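Local coordinates for protein membrane-bound lytic murein transglycosylase (Agrobacterium tumefaciens, PDB 2PNW) that probably cleaves the glycan strands of peptidoglycan between N-acetylmuramic acid and N-acetylglucosamine, as lytic transglycosylases of the MltA family do, at residues V12-L17 / S83-I88; Q77-N82 / Y359-R364; P124-D129 / F145-E150. One frame throughout, in Å; residues are numbered along the deposited sequence.

Contact 1. Residues V12-L17 / S83-I88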
loop_
_atom_site.group_PDB
_atom_site.type_symbol
_atom_site.label_atom_id
_atom_site.label_comp_id
_atom_site.label_asym_id
_atom_site.label_seq_id
_atom_site.Cartn_x
_atom_site.Cartn_y
_atom_site.Cartn_z
ATOM N N VAL A 12 3.093 26.035 7.048
ATOM C CA VAL A 12 3.860 26.747 6.033
ATOM C C VAL A 12 2.855 27.423 5.106
ATOM O O VAL A 12 1.636 27.297 5.302
ATOM C CB VAL A 12 4.794 25.822 5.213
ATOM C CG1 VAL A 12 5.902 25.227 6.077
ATOM C CG2 VAL A 12 3.996 24.703 4.489
ATOM N N SER A 13 3.373 28.151 4.121
ATOM C CA SER A 13 2.594 28.756 3.067
ATOM C C SER A 13 2.740 27.902 1.812
ATOM O O SER A 13 3.711 27.148 1.694
ATOM C CB SER A 13 3.134 30.169 2.797
ATOM O OG SER A 13 2.885 30.560 1.453
ATOM N N PHE A 14 1.802 28.025 0.869
ATOM C CA PHE A 14 1.906 27.268 -0.388
ATOM C C PHE A 14 3.160 27.655 -1.192
ATOM O O PHE A 14 3.696 26.838 -1.937
ATOM C CB PHE A 14 0.620 27.355 -1.228
ATOM C CG PHE A 14 -0.474 26.414 -0.760
ATOM C CD1 PHE A 14 -0.517 25.090 -1.202
ATOM C CD2 PHE A 14 -1.460 26.859 0.113
ATOM C CE1 PHE A 14 -1.533 24.215 -0.774
ATOM C CE2 PHE A 14 -2.481 25.994 0.551
ATOM C CZ PHE A 14 -2.504 24.664 0.103
ATOM N N ARG A 15 3.640 28.890 -0.990
ATOM C CA ARG A 15 4.951 29.340 -1.498
ATOM C C ARG A 15 6.137 28.530 -0.979
ATOM O O ARG A 15 7.194 28.534 -1.590
ATOM C CB ARG A 15 5.201 30.812 -1.149
ATOM C CG ARG A 15 4.663 31.795 -2.159
ATOM C CD ARG A 15 3.237 32.190 -1.855
ATOM N NE ARG A 15 3.043 33.633 -2.013
ATOM C CZ ARG A 15 1.899 34.272 -1.770
ATOM N NH1 ARG A 15 0.825 33.602 -1.356
ATOM N NH2 ARG A 15 1.827 35.589 -1.948
ATOM N N ASP A 16 5.969 27.854 0.154
ATOM C CA ASP A 16 7.041 27.056 0.733
ATOM C C ASP A 16 7.118 25.628 0.174
ATOM O O ASP A 16 8.046 24.883 0.495
ATOM C CB ASP A 16 6.901 27.018 2.257
ATOM C CG ASP A 16 7.091 28.391 2.902
ATOM O OD1 ASP A 16 8.078 29.083 2.548
ATOM O OD2 ASP A 16 6.260 28.776 3.768
ATOM N N LEU A 17 6.136 25.239 -0.635
ATOM C CA LEU A 17 6.095 23.885 -1.186
ATOM C C LEU A 17 6.826 23.894 -2.510
ATOM O O LEU A 17 6.302 24.401 -3.497
ATOM C CB LEU A 17 4.643 23.404 -1.365
ATOM C CG LEU A 17 3.860 22.722 -0.229
ATOM C CD1 LEU A 17 4.033 23.409 1.098
ATOM C CD2 LEU A 17 2.367 22.656 -0.608
ATOM N N SER A 83 -7.611 24.472 1.999
ATOM C CA SER A 83 -6.752 23.707 2.893
ATOM C C SER A 83 -5.547 24.528 3.357
ATOM O O SER A 83 -5.211 25.564 2.759
ATOM C CB SER A 83 -6.299 22.412 2.220
ATOM O OG SER A 83 -5.389 22.670 1.152
ATOM N N VAL A 84 -4.901 24.059 4.420
ATOM C CA VAL A 84 -3.712 24.712 4.969
ATOM C C VAL A 84 -2.584 23.690 5.062
ATOM O O VAL A 84 -2.779 22.634 5.663
ATOM C CB VAL A 84 -3.996 25.269 6.373
ATOM C CG1 VAL A 84 -2.731 25.936 6.960
ATOM C CG2 VAL A 84 -5.176 26.241 6.346
ATOM N N PRO A 85 -1.397 24.001 4.484
ATOM C CA PRO A 85 -0.281 23.055 4.465
ATOM C C PRO A 85 0.596 23.128 5.719
ATOM O O PRO A 85 0.852 24.230 6.263
ATOM C CB PRO A 85 0.532 23.490 3.242
ATOM C CG PRO A 85 0.198 24.955 3.031
ATOM C CD PRO A 85 -1.037 25.287 3.847
ATOM N N PHE A 86 1.072 21.962 6.144
ATOM C CA PHE A 86 1.935 21.822 7.320
ATOM C C PHE A 86 3.083 20.880 6.974
ATOM O O PHE A 86 2.851 19.791 6.440
ATOM C CB PHE A 86 1.155 21.200 8.477
ATOM C CG PHE A 86 0.089 22.079 9.047
ATOM C CD1 PHE A 86 0.306 22.760 10.238
ATOM C CD2 PHE A 86 -1.136 22.220 8.412
ATOM C CE1 PHE A 86 -0.681 23.570 10.785
ATOM C CE2 PHE A 86 -2.128 23.039 8.946
ATOM C CZ PHE A 86 -1.895 23.712 10.144
ATOM N N ARG A 87 4.310 21.297 7.268
ATOM C CA ARG A 87 5.474 20.426 7.127
ATOM C C ARG A 87 5.443 19.398 8.245
ATOM O O ARG A 87 5.252 19.748 9.411
ATOM C CB ARG A 87 6.774 21.240 7.214
ATOM C CG ARG A 87 8.043 20.446 6.908
ATOM C CD ARG A 87 9.315 21.318 7.078
ATOM N NE ARG A 87 9.494 22.207 5.924
ATOM C CZ ARG A 87 9.328 23.525 5.963
ATOM N NH1 ARG A 87 9.010 24.124 7.110
ATOM N NH2 ARG A 87 9.491 24.249 4.857
ATOM N N ILE A 88 5.605 18.130 7.894
ATOM C CA ILE A 88 5.729 17.079 8.902
ATOM C C ILE A 88 7.220 16.882 9.207
ATOM O O ILE A 88 8.012 16.628 8.301
ATOM C CB ILE A 88 5.096 15.752 8.441
ATOM C CG1 ILE A 88 3.598 15.946 8.146
ATOM C CG2 ILE A 88 5.315 14.643 9.499
ATOM C CD1 ILE A 88 2.947 14.762 7.421
#

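Contact 2. Residues Q77-N82 / Y359-R364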
loop_
_atom_site.group_PDB
_atom_site.type_symbol
_atom_site.label_atom_id
_atom_site.label_comp_id
_atom_site.label_asym_id
_atom_site.label_seq_id
_atom_site.Cartn_x
_atom_site.Cartn_y
_atom_site.Cartn_z
ATOM N N GLN A 77 -5.666 26.106 -7.074
ATOM C CA GLN A 77 -6.385 27.158 -6.348
ATOM C C GLN A 77 -7.412 26.572 -5.403
ATOM O O GLN A 77 -7.622 27.091 -4.307
ATOM C CB GLN A 77 -7.067 28.151 -7.310
ATOM C CG GLN A 77 -7.757 29.325 -6.583
ATOM C CD GLN A 77 -6.767 30.231 -5.853
ATOM O OE1 GLN A 77 -5.854 30.784 -6.461
ATOM N NE2 GLN A 77 -6.954 30.390 -4.547
ATOM N N PHE A 78 -8.060 25.489 -5.821
ATOM C CA PHE A 78 -8.960 24.799 -4.921
ATOM C C PHE A 78 -8.291 24.513 -3.570
ATOM O O PHE A 78 -8.861 24.803 -2.501
ATOM C CB PHE A 78 -9.436 23.471 -5.521
ATOM C CG PHE A 78 -10.193 22.632 -4.532
ATOM C CD1 PHE A 78 -11.512 22.949 -4.213
ATOM C CD2 PHE A 78 -9.576 21.544 -3.889
ATOM C CE1 PHE A 78 -12.226 22.201 -3.245
ATOM C CE2 PHE A 78 -10.260 20.804 -2.932
ATOM C CZ PHE A 78 -11.598 21.129 -2.609
ATOM N N PHE A 79 -7.098 23.926 -3.615
ATOM C CA PHE A 79 -6.385 23.556 -2.380
ATOM C C PHE A 79 -5.917 24.773 -1.589
ATOM O O PHE A 79 -6.004 24.783 -0.354
ATOM C CB PHE A 79 -5.224 22.582 -2.668
ATOM C CG PHE A 79 -5.696 21.227 -3.120
ATOM C CD1 PHE A 79 -6.233 20.314 -2.201
ATOM C CD2 PHE A 79 -5.675 20.886 -4.467
ATOM C CE1 PHE A 79 -6.716 19.064 -2.621
ATOM C CE2 PHE A 79 -6.169 19.641 -4.894
ATOM C CZ PHE A 79 -6.691 18.740 -3.968
ATOM N N GLU A 80 -5.413 25.782 -2.296
ATOM C CA GLU A 80 -4.991 27.046 -1.656
ATOM C C GLU A 80 -6.107 27.736 -0.898
ATOM O O GLU A 80 -5.865 28.278 0.164
ATOM C CB GLU A 80 -4.375 28.004 -2.682
ATOM C CG GLU A 80 -3.189 27.384 -3.395
ATOM C CD GLU A 80 -2.347 28.385 -4.150
ATOM O OE1 GLU A 80 -2.241 29.545 -3.675
ATOM O OE2 GLU A 80 -1.783 27.997 -5.208
ATOM N N THR A 81 -7.325 27.683 -1.430
ATOM C CA THR A 81 -8.500 28.277 -0.810
ATOM C C THR A 81 -9.025 27.452 0.372
ATOM O O THR A 81 -9.454 28.019 1.386
ATOM C CB THR A 81 -9.628 28.468 -1.861
ATOM O OG1 THR A 81 -9.194 29.386 -2.858
ATOM C CG2 THR A 81 -10.931 29.000 -1.235
ATOM N N ASN A 82 -8.965 26.126 0.249
ATOM C CA ASN A 82 -9.743 25.241 1.113
ATOM C C ASN A 82 -8.935 24.351 2.061
ATOM O O ASN A 82 -9.501 23.586 2.860
ATOM C CB ASN A 82 -10.693 24.405 0.248
ATOM C CG ASN A 82 -11.742 25.251 -0.427
ATOM O OD1 ASN A 82 -12.488 25.980 0.239
ATOM N ND2 ASN A 82 -11.797 25.184 -1.758
ATOM N N TYR A 359 4.499 17.286 3.315
ATOM C CA TYR A 359 3.630 18.374 3.783
ATOM C C TYR A 359 2.205 17.855 3.695
ATOM O O TYR A 359 1.800 17.373 2.643
ATOM C CB TYR A 359 3.755 19.643 2.917
ATOM C CG TYR A 359 5.157 20.184 2.703
ATOM C CD1 TYR A 359 5.637 21.251 3.471
ATOM C CD2 TYR A 359 5.996 19.637 1.731
ATOM C CE1 TYR A 359 6.918 21.755 3.279
ATOM C CE2 TYR A 359 7.301 20.127 1.532
ATOM C CZ TYR A 359 7.748 21.195 2.310
ATOM O OH TYR A 359 9.024 21.712 2.098
ATOM N N ILE A 360 1.441 17.954 4.774
ATOM C CA ILE A 360 0.043 17.508 4.754
ATOM C C ILE A 360 -0.861 18.731 4.563
ATOM O O ILE A 360 -0.574 19.829 5.092
ATOM C CB ILE A 360 -0.325 16.660 6.033
ATOM C CG1 ILE A 360 -1.721 16.030 5.905
ATOM C CG2 ILE A 360 -0.227 17.501 7.321
ATOM C CD1 ILE A 360 -2.070 15.077 7.083
ATOM N N LEU A 361 -1.934 18.574 3.789
ATOM C CA LEU A 361 -2.866 19.677 3.597
ATOM C C LEU A 361 -4.083 19.394 4.460
ATOM O O LEU A 361 -4.798 18.408 4.229
ATOM C CB LEU A 361 -3.269 19.838 2.131
ATOM C CG LEU A 361 -2.208 20.063 1.037
ATOM C CD1 LEU A 361 -2.899 20.521 -0.250
ATOM C CD2 LEU A 361 -1.168 21.077 1.440
ATOM N N LEU A 362 -4.308 20.231 5.471
ATOM C CA LEU A 362 -5.464 20.023 6.362
ATOM C C LEU A 362 -6.646 20.848 5.919
ATOM O O LEU A 362 -6.481 22.020 5.586
ATOM C CB LEU A 362 -5.123 20.361 7.818
ATOM C CG LEU A 362 -3.888 19.701 8.430
ATOM C CD1 LEU A 362 -3.817 19.994 9.912
ATOM C CD2 LEU A 362 -3.934 18.186 8.195
ATOM N N PRO A 363 -7.857 20.255 5.950
ATOM C CA PRO A 363 -9.081 21.005 5.721
ATOM C C PRO A 363 -9.070 22.216 6.656
ATOM O O PRO A 363 -8.648 22.101 7.827
ATOM C CB PRO A 363 -10.175 20.029 6.165
ATOM C CG PRO A 363 -9.581 18.661 5.992
ATOM C CD PRO A 363 -8.120 18.824 6.243
ATOM N N ARG A 364 -9.516 23.371 6.166
ATOM C CA ARG A 364 -9.235 24.597 6.915
ATOM C C ARG A 364 -9.922 24.712 8.281
ATOM O O ARG A 364 -9.340 25.295 9.192
ATOM C CB ARG A 364 -9.237 25.870 6.030
ATOM C CG ARG A 364 -10.548 26.538 5.764
ATOM C CD ARG A 364 -10.390 27.677 4.714
ATOM N NE ARG A 364 -9.388 28.675 5.091
ATOM C CZ ARG A 364 -8.147 28.751 4.598
ATOM N NH1 ARG A 364 -7.325 29.702 5.027
ATOM N NH2 ARG A 364 -7.712 27.879 3.683
HETATM O O HOH W 1 -11.996 23.303 3.906
#

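Contact 3. Residues P124-D129 / F145-E150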
loop_
_atom_site.group_PDB
_atom_site.type_symbol
_atom_site.label_atom_id
_atom_site.label_comp_id
_atom_site.label_asym_id
_atom_site.label_seq_id
_atom_site.Cartn_x
_atom_site.Cartn_y
_atom_site.Cartn_z
ATOM N N PRO A 124 -9.739 -18.288 3.882
ATOM C CA PRO A 124 -10.378 -19.487 4.461
ATOM C C PRO A 124 -11.455 -19.062 5.458
ATOM O O PRO A 124 -11.257 -18.085 6.171
ATOM C CB PRO A 124 -9.228 -20.160 5.226
ATOM C CG PRO A 124 -7.961 -19.619 4.574
ATOM C CD PRO A 124 -8.306 -18.204 4.239
ATOM N N PRO A 125 -12.566 -19.822 5.549
ATOM C CA PRO A 125 -13.666 -19.409 6.437
ATOM C C PRO A 125 -13.281 -19.472 7.934
ATOM O O PRO A 125 -13.962 -18.874 8.774
ATOM C CB PRO A 125 -14.779 -20.427 6.116
ATOM C CG PRO A 125 -14.014 -21.660 5.625
ATOM C CD PRO A 125 -12.841 -21.108 4.865
ATOM N N GLU A 126 -12.205 -20.204 8.262
ATOM C CA GLU A 126 -11.767 -20.335 9.653
ATOM C C GLU A 126 -10.802 -19.228 10.051
ATOM O O GLU A 126 -10.355 -19.186 11.187
ATOM C CB GLU A 126 -11.171 -21.734 9.948
ATOM C CG GLU A 126 -9.762 -21.996 9.348
ATOM C CD GLU A 126 -9.761 -22.481 7.875
ATOM O OE1 GLU A 126 -10.810 -22.423 7.172
ATOM O OE2 GLU A 126 -8.674 -22.919 7.412
ATOM N N LEU A 127 -10.454 -18.354 9.109
ATOM C CA LEU A 127 -9.541 -17.249 9.401
ATOM C C LEU A 127 -10.393 -16.080 9.875
ATOM O O LEU A 127 -10.916 -15.289 9.073
ATOM C CB LEU A 127 -8.699 -16.846 8.181
ATOM C CG LEU A 127 -7.646 -15.741 8.430
ATOM C CD1 LEU A 127 -6.526 -16.232 9.381
ATOM C CD2 LEU A 127 -7.056 -15.347 7.080
ATOM N N VAL A 128 -10.545 -15.989 11.189
ATOM C CA VAL A 128 -11.462 -15.011 11.793
ATOM C C VAL A 128 -10.722 -13.763 12.252
ATOM O O VAL A 128 -9.548 -13.823 12.632
ATOM C CB VAL A 128 -12.255 -15.638 12.960
ATOM C CG1 VAL A 128 -13.140 -16.761 12.436
ATOM C CG2 VAL A 128 -11.263 -16.150 14.109
ATOM N N ASP A 129 -11.407 -12.624 12.172
ATOM C CA ASP A 129 -10.964 -11.403 12.828
ATOM C C ASP A 129 -10.955 -11.588 14.341
ATOM O O ASP A 129 -11.835 -12.270 14.927
ATOM C CB ASP A 129 -11.860 -10.213 12.445
ATOM C CG ASP A 129 -11.989 -10.065 10.952
ATOM O OD1 ASP A 129 -11.170 -9.369 10.345
ATOM O OD2 ASP A 129 -12.853 -10.752 10.366
ATOM N N PHE A 145 -5.864 -11.515 13.281
ATOM C CA PHE A 145 -6.513 -12.711 12.738
ATOM C C PHE A 145 -6.095 -13.955 13.492
ATOM O O PHE A 145 -4.995 -14.020 14.060
ATOM C CB PHE A 145 -6.188 -12.922 11.252
ATOM C CG PHE A 145 -6.573 -11.770 10.377
ATOM C CD1 PHE A 145 -7.839 -11.716 9.802
ATOM C CD2 PHE A 145 -5.678 -10.733 10.149
ATOM C CE1 PHE A 145 -8.199 -10.632 8.970
ATOM C CE2 PHE A 145 -6.032 -9.641 9.339
ATOM C CZ PHE A 145 -7.296 -9.608 8.745
ATOM N N GLY A 146 -6.976 -14.936 13.520
ATOM C CA GLY A 146 -6.663 -16.213 14.155
ATOM C C GLY A 146 -7.427 -17.327 13.482
ATOM O O GLY A 146 -8.232 -17.084 12.579
ATOM N N LYS A 147 -7.174 -18.554 13.910
ATOM C CA LYS A 147 -7.828 -19.729 13.356
ATOM C C LYS A 147 -8.948 -20.193 14.300
ATOM O O LYS A 147 -8.695 -20.468 15.479
ATOM C CB LYS A 147 -6.797 -20.845 13.157
ATOM C CG LYS A 147 -7.365 -22.174 12.740
ATOM C CD LYS A 147 -6.238 -23.162 12.506
ATOM C CE LYS A 147 -6.691 -24.596 12.731
ATOM N NZ LYS A 147 -7.283 -25.157 11.505
ATOM N N ALA A 148 -10.185 -20.241 13.797
ATOM C CA ALA A 148 -11.309 -20.728 14.595
ATOM C C ALA A 148 -11.338 -22.243 14.488
ATOM O O ALA A 148 -11.373 -22.786 13.394
ATOM C CB ALA A 148 -12.657 -20.126 14.083
ATOM N N ASP A 149 -11.298 -22.934 15.619
ATOM C CA ASP A 149 -11.337 -24.401 15.594
ATOM C C ASP A 149 -12.294 -24.881 16.689
ATOM O O ASP A 149 -12.901 -24.068 17.353
ATOM C CB ASP A 149 -9.921 -24.967 15.800
ATOM C CG ASP A 149 -9.170 -24.260 16.911
ATOM O OD1 ASP A 149 -9.800 -23.960 17.950
ATOM O OD2 ASP A 149 -7.959 -23.984 16.754
ATOM N N GLU A 150 -12.426 -26.196 16.863
ATOM C CA GLU A 150 -13.279 -26.771 17.918
ATOM C C GLU A 150 -12.794 -26.358 19.304
ATOM O O GLU A 150 -13.571 -26.293 20.247
ATOM C CB GLU A 150 -13.263 -28.298 17.848
ATOM C CG GLU A 150 -13.661 -28.881 16.516
ATOM C CD GLU A 150 -13.672 -30.400 16.522
ATOM O OE1 GLU A 150 -13.715 -31.000 15.413
ATOM O OE2 GLU A 150 -13.641 -30.991 17.634
HETATM O O HOH W 2 -6.676 -24.189 8.815
#

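Contact 1. Residues V12-L17 / S83-I88
Pro85 and Val12 carry this contact, and the Phe14 ring lies flat against Pro85. Val12 N donates to Pro85 O at 3.0 Å with the N-H nearly straight at 176°. Strand 8-11 pairs antiparallel with 83-89 (Asp10 with Arg87), and this bond continues that pairing just past the strand's end, before the 3-10 segment 14-16. The two methyls of Val12 divide the work. CG2 packs on Pro85 CB at 3.9 Å, while CG1, anti to the carbonyl carbon (chi1 -66°), lies over one face of the Arg87 guanidinium, 3.5 Å from Arg87 NH1.

Pro85 CG stands over the middle of the Phe14 ring, 3.8 Å from its centroid and 12° off the normal, a CH-pi contact made face on. The rim of the same ring meets the backbone: Phe14 CE2 lies 3.5 Å from Ser83 O, near the ring plane. Leu17 CD1 touches Pro85 CB from the far end of the turn. Ser13 helps hold that turn: its OG accepts from Arg15 N in an ST turn and its N donates to Asp16 OD2. Across these two segments a single backbone bond crosses, and the rest of the contact is largely carbon surface: Pro85, which has no N-H to donate, is covered by the Phe14 face and by Val12 and Leu17 methyls.

Contact 2. Residues Q77-N82 / Y359-R364
Asn82 O, the last carbonyl of helix 72-82, takes a water at 2.7 Å, with the water as donor, and also a weak bond from Arg364 N at 3.3 Å. The same water accepts weakly from Arg364 N, so carbonyl, amide and water form a small triangle where the helix ends and strand 353-363 gives out. The motif is a helix packed across a strand: the axes of these short segments approach to 9.0 Å at 62°, and strand 83-89, which follows the helix directly, pairs antiparallel with 353-363. This strand belongs largely to the 3D domain, of the double-psi beta-barrel clan, so helix 72-82 is laid against that part of the fold.

Arg364 spans the polar side of the contact. With chi1 at 85° its CG is tucked between the two backbone branches, and a bend at chi3 brings the guanidinium back to the helix end. NH2 of Arg364 comes to 2.9 Å from Thr81 O. A positive group here would probably interact favourably with the negative end of the helix dipole.

Back along the strand, at Leu361, the contact turns apolar. Leu361 points at the helix and meets Phe79 at about a right angle; the same methyl, CD1, touches both CB and the ring of Phe79. Pro299 of strand 299-304 also packs on both residues. On the helix itself, Phe78 CD2 stands over the centre of the Phe79 ring, which helps fix that ring's tilt. Gln77 NE2 reaches one turn ahead and donates to Thr81 OG1 at 3.0 Å, with the oxygen only 5° out of the amide plane.

Contact 3. Residues P124-D129 / F145-E150
Strands 127-129 and 145-149 run antiparallel, the axes of these short segments crossing at 125°, with Val128 and Gly146 as the hydrogen-bonded pair between two non-hydrogen-bonded ones. Val128 N gives to Gly146 O and Gly146 N to Val128 O, both at 2.9 Å. Ala148 N adds a third bond, at 2.8 Å, to the O of Glu126, the third residue of the type I turn Pro124-Leu127.

Leu127 and Phe145 share a face: CD1 of Leu127 rests on Phe145 CB at 3.8 Å. Asp129 lies alongside the Phe145 ring, OD1 3.5 Å from Phe145 CE1, its carboxylate turned 47° from the ring; OD2 is held in a salt bridge by Arg123. Val128, on the opposite face from Leu127, meets Ala148 CB with its CG1. Glu126, folded back at chi2 (-84°), and Lys147 share a water, 2.8 Å from Glu126 OE2 and 2.9 Å from Lys147 NZ, while Glu126 OE1 pairs with Arg170.

Strand 152-154 completes this three-stranded sheet beyond 145-149. Leu127 and Phe145 pack on strand 201-209, and Leu127 also on Phe260 of strand 259-263, which joins the little sheet to the rest of the MltA-specific insert.

How the contacts relate
From the N terminus, the chain leaves strand 8-11 through 12-17, runs through three helices, and returns at 83-88, where contact 1 closes a largely helical loop. Contact 2 opens just before that closure, on the helix leading straight into 83-88, and closes only at 359-364, so the two cross. They also touch: strands 83-89 and 353-363 are neighbours, joined by Val84 N to Leu362 O and Ile360 N to Phe86 O. Together they bind the N-terminal loop and helix 72-82 to the late strand 353-363. Contact 3 follows contact 1 and nests inside the long loop of contact 2; it closes a short local loop in the insert, its centre about 43 Å from that of contact 2.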